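Local coordinates for protein putative phosphosugar isomerases (Salmonella typhimurium LT2, PDB 3FKJ) that probably acts as a phosphosugar isomerase that binds carbohydrate derivatives through its SIS fold, at residues A[29-34]-A[38-43]; A[58-63]-A[270-275]; A[188-193]-A[317-322]; A[236-241]-A[326-331]. All blocks are in the same frame, centred on the assembly; numbering follows the deposited sequence.

Contact 1 closes first along the chain, joining helix 22-35 to the approach of strand 42-47 in the five-stranded parallel sheet. Contacts 2, 3 and 4 interlock, their segments alternating in sequence. Contact 2 runs between the two sheet regions, from helix 56-65 to the loop after strand 263-268, where the second subunit also packs. Contacts 3 and 4 share helix 313-331 and link it to helices 186-196 and 223-238 around the four-stranded sheet; their centres are about 18 Å apart. Contacts 1 and 4 are the most distant pair, about 40 Å between centres. Contact 1 thus lies within the first sheet's half and contacts 3 and 4 within the second's, while contact 2 joins the two.

Contact 1: residues A[29-34]-A[38-43]; sequences RIISDI and QNIERV
With chi1 at -66°, Ile-34 places CG1 beside its backbone N and CG2 anti to that N, and this CG2 methyl is the group that meets the returning chain. Beside it, Gln-38 has a chi1 of 60°, which lodges CG between its own N and carbonyl carbon before the chain runs on extended. The two side chains lie side by side and point the same way. Their contact runs along the flank of the glutamine: its CG is 3.7 Å from Ile-34 CG2, and its CD is 3.8 Å from the same methyl. Ile-40 approaches from farther along the segment, bringing its CG1 to 4.0 Å from Ile-34 CG2, while its CD1 lies 4.0 Å from Ile-31 CG2. The side chains of Ile-40 and Ile-31 cross at about a right angle, and the end of Ile-40 meets the CG2 branch of Ile-31.

One backbone bond joins the segments: Gln-38 N donates to Ile-34 O over 3.0 Å. The carbonyl points almost directly at the donor, yet the angle at the hydrogen is only 134°, a bent bond of i to i+4 spacing at the helix end. The Gln-38 amide is held as well, since NE2 donates to Asn-39 O at 2.8 Å and also bonds Ser-91 O, which limits its rotation.

These isoleucines belong to a wider apolar layer, with Ile-34 also touching Val-92 of strand 91-97 and Ile-120 of strand 118-123. Helix 155-170 closes the flank through Ile-166, which meets Ile-31 and Ile-40, and the short connection from helix 22-35 to strand 42-47 is packed against the parallel sheet of the SIS domain.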
loop_
_atom_site.group_PDB
_atom_site.type_symbol
_atom_site.label_atom_id
_atom_site.label_comp_id
_atom_site.label_asym_id
_atom_site.label_seq_id
_atom_site.Cartn_x
_atom_site.Cartn_y
_atom_site.Cartn_z
ATOM N N ARG A 29 -16.088 -3.516 -24.553
ATOM C CA ARG A 29 -17.561 -3.487 -24.481
ATOM C C ARG A 29 -18.031 -3.017 -23.118
ATOM O O ARG A 29 -18.971 -2.237 -23.007
ATOM C CB ARG A 29 -18.192 -4.856 -24.691
ATOM C CG ARG A 29 -17.961 -5.557 -26.000
ATOM C CD ARG A 29 -18.604 -6.990 -25.982
ATOM N NE ARG A 29 -18.305 -7.773 -24.761
ATOM C CZ ARG A 29 -19.022 -7.755 -23.627
ATOM N NH1 ARG A 29 -20.111 -6.991 -23.503
ATOM N NH2 ARG A 29 -18.637 -8.491 -22.596
ATOM N N ILE A 30 -17.393 -3.503 -22.059
ATOM C CA ILE A 30 -17.854 -3.125 -20.717
ATOM C C ILE A 30 -17.751 -1.611 -20.493
ATOM O O ILE A 30 -18.712 -0.975 -20.008
ATOM C CB ILE A 30 -17.165 -3.950 -19.613
ATOM C CG1 ILE A 30 -17.625 -5.420 -19.738
ATOM C CG2 ILE A 30 -17.496 -3.374 -18.210
ATOM C CD1 ILE A 30 -16.807 -6.418 -18.979
ATOM N N ILE A 31 -16.614 -1.031 -20.878
ATOM C CA ILE A 31 -16.346 0.381 -20.621
ATOM C C ILE A 31 -17.194 1.290 -21.518
ATOM O O ILE A 31 -17.655 2.342 -21.041
ATOM C CB ILE A 31 -14.828 0.703 -20.714
ATOM C CG1 ILE A 31 -14.038 -0.146 -19.683
ATOM C CG2 ILE A 31 -14.547 2.217 -20.538
ATOM C CD1 ILE A 31 -14.534 -0.083 -18.183
ATOM N N SER A 32 -17.431 0.893 -22.783
ATOM C CA SER A 32 -18.375 1.624 -23.662
ATOM C C SER A 32 -19.790 1.620 -23.094
ATOM O O SER A 32 -20.446 2.675 -23.041
ATOM C CB SER A 32 -18.451 1.045 -25.081
ATOM O OG SER A 32 -17.175 0.695 -25.573
ATOM N N ASP A 33 -20.254 0.438 -22.681
ATOM C CA ASP A 33 -21.582 0.321 -22.095
ATOM C C ASP A 33 -21.744 1.232 -20.885
ATOM O O ASP A 33 -22.708 1.974 -20.773
ATOM C CB ASP A 33 -21.892 -1.117 -21.701
ATOM C CG ASP A 33 -23.391 -1.385 -21.625
ATOM O OD1 ASP A 33 -24.011 -1.599 -22.690
ATOM O OD2 ASP A 33 -23.950 -1.375 -20.508
ATOM N N ILE A 34 -20.772 1.199 -19.988
ATOM C CA ILE A 34 -20.814 2.047 -18.811
ATOM C C ILE A 34 -20.825 3.532 -19.191
ATOM O O ILE A 34 -21.608 4.310 -18.643
ATOM C CB ILE A 34 -19.638 1.760 -17.884
ATOM C CG1 ILE A 34 -19.746 0.338 -17.302
ATOM C CG2 ILE A 34 -19.558 2.843 -16.802
ATOM C CD1 ILE A 34 -18.368 -0.257 -16.830
ATOM N N GLN A 38 -23.207 6.648 -17.732
ATOM C CA GLN A 38 -22.698 7.554 -16.714
ATOM C C GLN A 38 -21.338 8.094 -17.127
ATOM O O GLN A 38 -20.786 7.703 -18.141
ATOM C CB GLN A 38 -22.536 6.806 -15.382
ATOM C CG GLN A 38 -21.566 5.639 -15.469
ATOM C CD GLN A 38 -21.251 5.015 -14.127
ATOM O OE1 GLN A 38 -22.078 4.300 -13.540
ATOM N NE2 GLN A 38 -20.048 5.261 -13.644
ATOM N N ASN A 39 -20.791 8.980 -16.309
ATOM C CA ASN A 39 -19.379 9.345 -16.413
ATOM C C ASN A 39 -18.539 8.335 -15.655
ATOM O O ASN A 39 -19.044 7.674 -14.753
ATOM C CB ASN A 39 -19.122 10.724 -15.798
ATOM C CG ASN A 39 -20.024 11.782 -16.356
ATOM O OD1 ASN A 39 -20.408 11.732 -17.526
ATOM N ND2 ASN A 39 -20.379 12.753 -15.520
ATOM N N ILE A 40 -17.266 8.220 -16.033
ATOM C CA ILE A 40 -16.289 7.527 -15.217
ATOM C C ILE A 40 -15.345 8.549 -14.660
ATOM O O ILE A 40 -14.332 8.878 -15.275
ATOM C CB ILE A 40 -15.517 6.389 -15.947
ATOM C CG1 ILE A 40 -16.486 5.349 -16.537
ATOM C CG2 ILE A 40 -14.556 5.680 -14.940
ATOM C CD1 ILE A 40 -15.819 4.256 -17.386
ATOM N N GLU A 41 -15.657 9.030 -13.457
ATOM C CA GLU A 41 -14.841 10.047 -12.786
ATOM C C GLU A 41 -13.869 9.459 -11.768
ATOM O O GLU A 41 -12.832 10.060 -11.471
ATOM C CB GLU A 41 -15.750 11.067 -12.101
ATOM C CG GLU A 41 -16.456 11.984 -13.076
ATOM C CD GLU A 41 -17.626 12.708 -12.449
ATOM O OE1 GLU A 41 -17.573 13.059 -11.258
ATOM O OE2 GLU A 41 -18.624 12.887 -13.144
ATOM N N ARG A 42 -14.240 8.305 -11.205
ATOM C CA ARG A 42 -13.459 7.614 -10.184
ATOM C C ARG A 42 -13.556 6.127 -10.434
ATOM O O ARG A 42 -14.611 5.627 -10.833
ATOM C CB ARG A 42 -13.982 7.917 -8.790
ATOM C CG ARG A 42 -14.149 9.381 -8.490
ATOM C CD ARG A 42 -14.450 9.580 -7.025
ATOM N NE ARG A 42 -13.268 9.331 -6.185
ATOM C CZ ARG A 42 -12.487 10.275 -5.633
ATOM N NH1 ARG A 42 -12.744 11.567 -5.810
ATOM N NH2 ARG A 42 -11.446 9.910 -4.885
ATOM N N VAL A 43 -12.437 5.436 -10.224
ATOM C CA VAL A 43 -12.372 3.979 -10.198
ATOM C C VAL A 43 -11.883 3.543 -8.812
ATOM O O VAL A 43 -10.999 4.203 -8.218
ATOM C CB VAL A 43 -11.382 3.452 -11.290
ATOM C CG1 VAL A 43 -11.379 1.941 -11.340
ATOM C CG2 VAL A 43 -11.771 4.014 -12.630
#

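Contact 2: residues A[58-63]-A[270-275]; sequences GKYFLD and SGRTRP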
loop_
_atom_site.group_PDB
_atom_site.type_symbol
_atom_site.label_atom_id
_atom_site.label_comp_id
_atom_site.label_asym_id
_atom_site.label_seq_id
_atom_site.Cartn_x
_atom_site.Cartn_y
_atom_site.Cartn_z
ATOM N N GLY A 58 -3.204 -2.393 -13.498
ATOM C CA GLY A 58 -4.105 -1.339 -13.887
ATOM C C GLY A 58 -4.019 -0.092 -13.021
ATOM O O GLY A 58 -4.061 1.047 -13.547
ATOM N N LYS A 59 -3.928 -0.287 -11.708
ATOM C CA LYS A 59 -3.775 0.835 -10.781
ATOM C C LYS A 59 -2.561 1.668 -11.184
ATOM O O LYS A 59 -2.664 2.894 -11.387
ATOM C CB LYS A 59 -3.656 0.339 -9.320
ATOM C CG LYS A 59 -3.537 1.460 -8.251
ATOM C CD LYS A 59 -2.451 1.201 -7.238
ATOM C CE LYS A 59 -2.472 2.175 -6.044
ATOM N NZ LYS A 59 -2.476 3.647 -6.346
ATOM N N TYR A 60 -1.424 1.001 -11.356
ATOM C CA TYR A 60 -0.171 1.677 -11.702
ATOM C C TYR A 60 -0.261 2.419 -13.053
ATOM O O TYR A 60 0.182 3.576 -13.176
ATOM C CB TYR A 60 1.029 0.685 -11.634
ATOM C CG TYR A 60 2.369 1.316 -11.970
ATOM C CD1 TYR A 60 2.978 2.204 -11.090
ATOM C CD2 TYR A 60 3.006 1.067 -13.174
ATOM C CE1 TYR A 60 4.178 2.821 -11.387
ATOM C CE2 TYR A 60 4.242 1.711 -13.493
ATOM C CZ TYR A 60 4.820 2.552 -12.578
ATOM O OH TYR A 60 6.022 3.176 -12.857
ATOM N N PHE A 61 -0.847 1.771 -14.054
ATOM C CA PHE A 61 -1.039 2.394 -15.362
ATOM C C PHE A 61 -1.839 3.701 -15.277
ATOM O O PHE A 61 -1.457 4.746 -15.850
ATOM C CB PHE A 61 -1.730 1.400 -16.327
ATOM C CG PHE A 61 -2.025 1.961 -17.694
ATOM C CD1 PHE A 61 -1.045 1.998 -18.671
ATOM C CD2 PHE A 61 -3.296 2.419 -18.011
ATOM C CE1 PHE A 61 -1.313 2.504 -19.944
ATOM C CE2 PHE A 61 -3.595 2.921 -19.294
ATOM C CZ PHE A 61 -2.596 2.965 -20.263
ATOM N N LEU A 62 -2.936 3.661 -14.537
ATOM C CA LEU A 62 -3.788 4.834 -14.418
ATOM C C LEU A 62 -3.107 5.894 -13.592
ATOM O O LEU A 62 -3.167 7.052 -13.937
ATOM C CB LEU A 62 -5.160 4.475 -13.835
ATOM C CG LEU A 62 -6.025 3.532 -14.690
ATOM C CD1 LEU A 62 -7.272 3.061 -13.839
ATOM C CD2 LEU A 62 -6.480 4.225 -15.994
ATOM N N ASP A 63 -2.467 5.520 -12.498
ATOM C CA ASP A 63 -1.755 6.501 -11.683
ATOM C C ASP A 63 -0.707 7.233 -12.515
ATOM O O ASP A 63 -0.489 8.411 -12.322
ATOM C CB ASP A 63 -1.060 5.845 -10.487
ATOM C CG ASP A 63 -2.028 5.408 -9.428
ATOM O OD1 ASP A 63 -3.221 5.791 -9.456
ATOM O OD2 ASP A 63 -1.577 4.686 -8.536
ATOM N N SER A 270 11.762 -2.917 -15.763
ATOM C CA SER A 270 12.244 -2.055 -16.819
ATOM C C SER A 270 11.695 -0.657 -16.584
ATOM O O SER A 270 10.833 -0.428 -15.721
ATOM C CB SER A 270 11.763 -2.563 -18.183
ATOM O OG SER A 270 10.377 -2.295 -18.344
ATOM N N GLY A 271 12.148 0.276 -17.395
ATOM C CA GLY A 271 11.562 1.569 -17.422
ATOM C C GLY A 271 11.921 2.425 -16.235
ATOM O O GLY A 271 12.997 2.294 -15.649
ATOM N N ARG A 272 10.998 3.312 -15.878
ATOM C CA ARG A 272 11.350 4.510 -15.084
ATOM C C ARG A 272 11.845 4.295 -13.645
ATOM O O ARG A 272 12.716 5.064 -13.182
ATOM C CB ARG A 272 10.193 5.496 -15.093
ATOM C CG ARG A 272 10.007 6.141 -16.473
ATOM C CD ARG A 272 8.654 6.810 -16.583
ATOM N NE ARG A 272 7.540 5.868 -16.506
ATOM C CZ ARG A 272 6.251 6.217 -16.415
ATOM N NH1 ARG A 272 5.897 7.478 -16.400
ATOM N NH2 ARG A 272 5.297 5.307 -16.346
ATOM N N THR A 273 11.349 3.250 -12.972
ATOM C CA THR A 273 11.711 2.996 -11.569
ATOM C C THR A 273 12.928 2.076 -11.417
ATOM O O THR A 273 13.435 1.872 -10.311
ATOM C CB THR A 273 10.483 2.508 -10.737
ATOM O OG1 THR A 273 10.149 1.158 -11.111
ATOM C CG2 THR A 273 9.278 3.431 -11.000
ATOM N N ARG A 274 13.463 1.587 -12.529
ATOM C CA ARG A 274 14.653 0.732 -12.484
ATOM C C ARG A 274 15.804 1.264 -11.627
ATOM O O ARG A 274 16.427 0.499 -10.883
ATOM C CB ARG A 274 15.150 0.476 -13.895
ATOM C CG ARG A 274 16.166 -0.620 -14.021
ATOM C CD ARG A 274 16.355 -0.926 -15.476
ATOM N NE ARG A 274 17.370 -1.955 -15.647
ATOM C CZ ARG A 274 17.174 -3.264 -15.535
ATOM N NH1 ARG A 274 15.979 -3.765 -15.278
ATOM N NH2 ARG A 274 18.209 -4.088 -15.682
ATOM N N PRO A 275 16.125 2.560 -11.733
ATOM C CA PRO A 275 17.198 3.072 -10.863
ATOM C C PRO A 275 16.957 2.908 -9.355
ATOM O O PRO A 275 17.917 2.811 -8.584
ATOM C CB PRO A 275 17.267 4.565 -11.249
ATOM C CG PRO A 275 16.744 4.587 -12.668
ATOM C CD PRO A 275 15.616 3.616 -12.637
#
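Tyr-60 reaches across from its helix with its hydroxyl foremost, and OH is the atom that comes nearest to both Arg-272 and Thr-273. Its chi1 of -180° sets CG opposite the backbone N and carries the ring outward from the helix. Thr-273 comes from the opposite direction and offers its methyl: with chi1 at 72°, OG1 occupies the place between its backbone N and carbonyl carbon, while CG2 stands beside the N and makes a van der Waals approach of 3.8 Å to Tyr-60 OH. Arg-272 extends as far as CD and then bends at chi3, which brings its guanidinium group near the hydroxyl. Its NH2 stays 4.2 Å from Tyr-60 OH, and the guanidinium and ring planes are inclined by 63°, so the two groups do not stack and the hydroxyl lies obliquely to the guanidinium.

The backbone supports this presentation. Residues 271-274 form a type I beta turn, with Arg-274 N bonded to Gly-271 O over 3.2 Å, and Gly-271 enters it with a positive phi. Arg-272 and Thr-273 are the two central residues of the turn, and in both the bond to CB points toward helix 56-65. His-81 and Glu-78 of the second subunit pack on Arg-272 and Thr-273 respectively, placing the turn at the dimer interface.

Thr-273 OG1 bonds Ser-219 OG. Tyr-60 and Arg-272 stand close but make no direct bond; Glu-310 joins the two segments indirectly, its OE2 forming a salt bridge with Arg-272 NH2 and a hydrogen bond with Tyr-60 OH, and its negative charge would probably be partly offset by Arg-272.

Contact 3: residues A[188-193]-A[317-322]; sequences DVVHGA and HNCVLD. With SCN (thiocyanate ion), chain C.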
loop_
_atom_site.group_PDB
_atom_site.type_symbol
_atom_site.label_atom_id
_atom_site.label_comp_id
_atom_site.label_asym_id
_atom_site.label_seq_id
_atom_site.Cartn_x
_atom_site.Cartn_y
_atom_site.Cartn_z
ATOM N N ASP A 188 3.873 -15.222 -25.826
ATOM C CA ASP A 188 5.188 -15.692 -26.258
ATOM C C ASP A 188 6.284 -15.268 -25.303
ATOM O O ASP A 188 7.173 -16.069 -24.993
ATOM C CB ASP A 188 5.532 -15.182 -27.657
ATOM C CG ASP A 188 4.719 -15.897 -28.758
ATOM O OD1 ASP A 188 4.004 -16.938 -28.484
ATOM O OD2 ASP A 188 4.759 -15.334 -29.880
ATOM N N VAL A 189 6.219 -14.024 -24.824
ATOM C CA VAL A 189 7.199 -13.549 -23.838
ATOM C C VAL A 189 7.080 -14.352 -22.522
ATOM O O VAL A 189 8.097 -14.823 -21.991
ATOM C CB VAL A 189 7.134 -12.002 -23.634
ATOM C CG1 VAL A 189 7.823 -11.570 -22.323
ATOM C CG2 VAL A 189 7.774 -11.293 -24.836
ATOM N N VAL A 190 5.856 -14.536 -22.014
ATOM C CA VAL A 190 5.644 -15.341 -20.800
ATOM C C VAL A 190 6.241 -16.751 -20.956
ATOM O O VAL A 190 7.028 -17.199 -20.117
ATOM C CB VAL A 190 4.143 -15.371 -20.354
ATOM C CG1 VAL A 190 3.884 -16.514 -19.353
ATOM C CG2 VAL A 190 3.715 -13.993 -19.703
ATOM N N HIS A 191 5.923 -17.428 -22.054
ATOM C CA HIS A 191 6.461 -18.796 -22.283
ATOM C C HIS A 191 7.988 -18.840 -22.408
ATOM O O HIS A 191 8.635 -19.683 -21.796
ATOM C CB HIS A 191 5.780 -19.472 -23.479
ATOM C CG HIS A 191 4.300 -19.621 -23.311
ATOM N ND1 HIS A 191 3.454 -19.886 -24.365
ATOM C CD2 HIS A 191 3.510 -19.503 -22.211
ATOM C CE1 HIS A 191 2.211 -19.951 -23.921
ATOM N NE2 HIS A 191 2.216 -19.715 -22.618
ATOM N N GLY A 192 8.562 -17.890 -23.137
ATOM C CA GLY A 192 10.018 -17.771 -23.199
ATOM C C GLY A 192 10.700 -17.499 -21.861
ATOM O O GLY A 192 11.782 -18.014 -21.590
ATOM N N ALA A 193 10.067 -16.685 -21.031
ATOM C CA ALA A 193 10.590 -16.337 -19.705
ATOM C C ALA A 193 10.542 -17.531 -18.733
ATOM O O ALA A 193 11.517 -17.812 -18.008
ATOM C CB ALA A 193 9.791 -15.125 -19.107
ATOM N N HIS A 317 6.291 -10.788 -13.904
ATOM C CA HIS A 317 6.821 -11.355 -12.663
ATOM C C HIS A 317 5.842 -12.377 -12.086
ATOM O O HIS A 317 6.263 -13.429 -11.706
ATOM C CB HIS A 317 7.115 -10.280 -11.598
ATOM C CG HIS A 317 8.347 -9.464 -11.866
ATOM N ND1 HIS A 317 9.612 -10.007 -11.918
ATOM C CD2 HIS A 317 8.504 -8.135 -12.077
ATOM C CE1 HIS A 317 10.489 -9.049 -12.159
ATOM N NE2 HIS A 317 9.844 -7.907 -12.268
ATOM N N ASN A 318 4.537 -12.070 -12.031
ATOM C CA ASN A 318 3.549 -13.016 -11.511
ATOM C C ASN A 318 3.733 -14.383 -12.203
ATOM O O ASN A 318 3.766 -15.421 -11.558
ATOM C CB ASN A 318 2.094 -12.556 -11.780
ATOM C CG ASN A 318 1.601 -11.394 -10.903
ATOM O OD1 ASN A 318 2.192 -11.007 -9.889
ATOM N ND2 ASN A 318 0.440 -10.871 -11.287
ATOM N N CYS A 319 3.886 -14.369 -13.515
ATOM C CA CYS A 319 4.054 -15.597 -14.282
ATOM C C CYS A 319 5.397 -16.305 -14.068
ATOM O O CYS A 319 5.438 -17.524 -13.911
ATOM C CB CYS A 319 3.849 -15.320 -15.775
ATOM S SG CYS A 319 2.202 -14.686 -16.184
ATOM N N VAL A 320 6.481 -15.543 -14.066
ATOM C CA VAL A 320 7.822 -16.114 -13.937
ATOM C C VAL A 320 7.981 -16.746 -12.553
ATOM O O VAL A 320 8.598 -17.802 -12.417
ATOM C CB VAL A 320 8.920 -15.038 -14.211
ATOM C CG1 VAL A 320 10.261 -15.438 -13.598
ATOM C CG2 VAL A 320 9.050 -14.773 -15.735
ATOM N N LEU A 321 7.384 -16.106 -11.540
ATOM C CA LEU A 321 7.419 -16.589 -10.160
ATOM C C LEU A 321 6.783 -17.959 -9.974
ATOM O O LEU A 321 7.205 -18.701 -9.092
ATOM C CB LEU A 321 6.777 -15.552 -9.183
ATOM C CG LEU A 321 7.642 -14.355 -8.768
ATOM C CD1 LEU A 321 6.806 -13.258 -8.107
ATOM C CD2 LEU A 321 8.796 -14.803 -7.865
ATOM N N ASP A 322 5.790 -18.310 -10.795
ATOM C CA ASP A 322 5.169 -19.654 -10.740
ATOM C C ASP A 322 6.227 -20.729 -10.788
ATOM O O ASP A 322 6.097 -21.761 -10.120
ATOM C CB ASP A 322 4.174 -19.885 -11.885
ATOM C CG ASP A 322 2.793 -19.265 -11.626
ATOM O OD1 ASP A 322 2.466 -18.952 -10.469
ATOM O OD2 ASP A 322 2.012 -19.108 -12.588
HETATM S S SCN C . -0.658 -12.145 -16.406
HETATM C C SCN C . -0.764 -12.519 -14.677
HETATM N N SCN C . -0.844 -12.739 -13.533
#
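Ala-193 and Val-320 form the close end of this helix pair, with Ala-193 CB only 3.5 Å from Val-320 CG2, inside the usual carbon-carbon spacing. Their CA atoms stand 6.4 Å apart, a separation that the small alanine side chain permits. One turn back on helix 186-196, Val-190 meets Cys-319, the residue just before Val-320, with more ordinary clearance. Val-190 straddles the cysteine: its CG1 is 3.8 Å from Cys-319 CB, and its CG2 is 3.9 Å from Cys-319 SG. With chi1 at -61°, SG lies beside the backbone N of Cys-319 and is turned to the margin of the interface.

That margin is the looser side, where a thiocyanate ion, probably from the crystallisation liquor, has settled. Its sulfur is 3.8 Å from Cys-319 SG, a contact without a bond. Its nitrogen is held more firmly, accepting a hydrogen bond from Asn-318 ND2 at 3.2 Å with an angle of 157° at the hydrogen. A polar tie just beyond the segment joins the same two helices, as Gln-194 NE2 bonds Cys-319 O.

Behind the interface, Val-320 and Leu-321 rest on Ile-294 of strand 290-295, and Leu-321 also touches Leu-267 of strand 263-268. Helix 313-331 is therefore packed between helix 186-196 and the four-stranded parallel sheet, a helix-on-sheet layering consistent with a second SIS-like alpha/beta unit.

Contact 4: residues A[236-241]-A[326-331]; sequences EMQWIN and LALATA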
loop_
_atom_site.group_PDB
_atom_site.type_symbol
_atom_site.label_atom_id
_atom_site.label_comp_id
_atom_site.label_asym_id
_atom_site.label_seq_id
_atom_site.Cartn_x
_atom_site.Cartn_y
_atom_site.Cartn_z
ATOM N N GLU A 236 1.284 -17.410 2.838
ATOM C CA GLU A 236 0.118 -18.273 2.648
ATOM C C GLU A 236 0.456 -19.724 2.312
ATOM O O GLU A 236 -0.163 -20.655 2.859
ATOM C CB GLU A 236 -0.801 -17.717 1.552
ATOM C CG GLU A 236 -2.140 -18.455 1.406
ATOM C CD GLU A 236 -2.946 -17.935 0.254
ATOM O OE1 GLU A 236 -2.840 -16.714 -0.022
ATOM O OE2 GLU A 236 -3.671 -18.743 -0.399
HETATM N N MSE A 237 1.394 -19.907 1.392
HETATM C CA MSE A 237 1.529 -21.194 0.689
HETATM C C MSE A 237 2.823 -21.901 1.011
HETATM O O MSE A 237 3.070 -23.005 0.511
HETATM C CB MSE A 237 1.395 -20.989 -0.807
HETATM C CG MSE A 237 0.052 -20.344 -1.235
HETATM SE SE MSE A 237 -0.492 -20.782 -3.091
HETATM C CE MSE A 237 -1.489 -19.221 -3.451
ATOM N N GLN A 238 3.635 -21.268 1.859
ATOM C CA GLN A 238 4.892 -21.851 2.304
ATOM C C GLN A 238 5.157 -21.736 3.775
ATOM O O GLN A 238 6.094 -22.336 4.256
ATOM C CB GLN A 238 6.089 -21.250 1.534
ATOM C CG GLN A 238 6.188 -21.639 0.086
ATOM C CD GLN A 238 6.426 -23.118 -0.105
ATOM O OE1 GLN A 238 7.527 -23.593 0.077
ATOM N NE2 GLN A 238 5.401 -23.832 -0.512
ATOM N N TRP A 239 4.353 -20.969 4.496
ATOM C CA TRP A 239 4.610 -20.638 5.903
ATOM C C TRP A 239 6.031 -20.099 6.164
ATOM O O TRP A 239 6.661 -20.500 7.115
ATOM C CB TRP A 239 4.282 -21.789 6.862
ATOM C CG TRP A 239 2.932 -22.371 6.705
ATOM C CD1 TRP A 239 1.789 -21.725 6.276
ATOM C CD2 TRP A 239 2.535 -23.714 7.042
ATOM N NE1 TRP A 239 0.727 -22.606 6.277
ATOM C CE2 TRP A 239 1.154 -23.833 6.734
ATOM C CE3 TRP A 239 3.213 -24.834 7.569
ATOM C CZ2 TRP A 239 0.447 -25.035 6.915
ATOM C CZ3 TRP A 239 2.505 -26.026 7.733
ATOM C CH2 TRP A 239 1.134 -26.106 7.416
ATOM N N ILE A 240 6.485 -19.159 5.328
ATOM C CA ILE A 240 7.793 -18.481 5.485
ATOM C C ILE A 240 7.507 -17.020 5.833
ATOM O O ILE A 240 6.729 -16.355 5.152
ATOM C CB ILE A 240 8.620 -18.536 4.156
ATOM C CG1 ILE A 240 9.072 -19.966 3.852
ATOM C CG2 ILE A 240 9.822 -17.568 4.198
ATOM C CD1 ILE A 240 9.359 -20.237 2.337
ATOM N N ASN A 241 8.134 -16.527 6.895
ATOM C CA ASN A 241 7.901 -15.196 7.344
ATOM C C ASN A 241 8.362 -14.254 6.243
ATOM O O ASN A 241 9.400 -14.492 5.605
ATOM C CB ASN A 241 8.695 -14.895 8.612
ATOM C CG ASN A 241 8.312 -15.769 9.768
ATOM O OD1 ASN A 241 7.243 -15.607 10.350
ATOM N ND2 ASN A 241 9.219 -16.676 10.148
ATOM N N LEU A 326 7.044 -23.278 -7.554
ATOM C CA LEU A 326 6.966 -24.738 -7.633
ATOM C C LEU A 326 8.311 -25.368 -7.242
ATOM O O LEU A 326 8.369 -26.310 -6.449
ATOM C CB LEU A 326 6.561 -25.187 -9.044
ATOM C CG LEU A 326 6.020 -26.605 -9.242
ATOM C CD1 LEU A 326 4.740 -26.791 -8.439
ATOM C CD2 LEU A 326 5.788 -26.869 -10.707
ATOM N N ALA A 327 9.397 -24.864 -7.812
ATOM C CA ALA A 327 10.725 -25.349 -7.448
ATOM C C ALA A 327 10.977 -25.283 -5.927
ATOM O O ALA A 327 11.513 -26.226 -5.338
ATOM C CB ALA A 327 11.791 -24.581 -8.199
ATOM N N LEU A 328 10.577 -24.179 -5.286
ATOM C CA LEU A 328 10.794 -24.004 -3.845
ATOM C C LEU A 328 9.920 -24.955 -3.048
ATOM O O LEU A 328 10.416 -25.674 -2.155
ATOM C CB LEU A 328 10.527 -22.580 -3.424
ATOM C CG LEU A 328 10.819 -22.227 -1.984
ATOM C CD1 LEU A 328 12.321 -22.385 -1.750
ATOM C CD2 LEU A 328 10.329 -20.809 -1.700
ATOM N N ALA A 329 8.638 -25.004 -3.418
ATOM C CA ALA A 329 7.671 -25.891 -2.755
ATOM C C ALA A 329 8.115 -27.358 -2.808
ATOM O O ALA A 329 7.975 -28.079 -1.837
ATOM C CB ALA A 329 6.253 -25.709 -3.349
ATOM N N THR A 330 8.658 -27.794 -3.935
ATOM C CA THR A 330 9.141 -29.190 -4.054
ATOM C C THR A 330 10.367 -29.381 -3.165
ATOM O O THR A 330 10.378 -30.304 -2.357
ATOM C CB THR A 330 9.429 -29.569 -5.517
ATOM O OG1 THR A 330 8.361 -29.071 -6.333
ATOM C CG2 THR A 330 9.524 -31.099 -5.703
ATOM N N ALA A 331 11.355 -28.471 -3.260
ATOM C CA ALA A 331 12.562 -28.527 -2.398
ATOM C C ALA A 331 12.221 -28.532 -0.918
ATOM O O ALA A 331 12.920 -29.168 -0.140
ATOM C CB ALA A 331 13.512 -27.390 -2.681
#
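Gln-238 and Ile-240 are the residues of 236-241 that meet helix 313-331, touching Leu-328 and Ala-329. The path to them starts at Glu-236, whose carboxylate turns to a salt bridge with Arg-339. Next comes Met-237, a selenomethionine, which contributes its backbone oxygen: Gln-238 NE2 donates to Met-237 O at 2.7 Å, with a bent angle of 133° at the hydrogen.

The bend of the Gln-238 chain at chi2 (-64°) goes with that bond. It also lays the amide against Ala-329, with NE2 at 3.5 Å from Ala-329 CB and OE1 at 3.6 Å from Ala-329 CA. Both ends of the amide are thus in van der Waals contact with the alanine, while OE1 comes no nearer than 4.1 Å to Leu-328 CG. Partners beyond the segments complete its polar bonding: NE2 also donates to His-334 O, and OE1 accepts from Arg-332 NH1. Two bonds on NE2 and one on OE1 therefore fix the rotation of a buried amide.

Trp-239 is the first residue to leave the helix, and its positive phi (51°) turns the chain toward strand 241-246. This is the second half of a beta-alpha-beta crossover, in which helix 223-238 connects the adjacent parallel strands 213-218 and 241-246.

Ile-240 points toward helix 313-331 and meets Leu-328 tip to tip, its CD1 lying 4.2 Å from Leu-328 CD2. Asn-241 follows, and its OD1 bonds Tyr-215 OH of the second subunit.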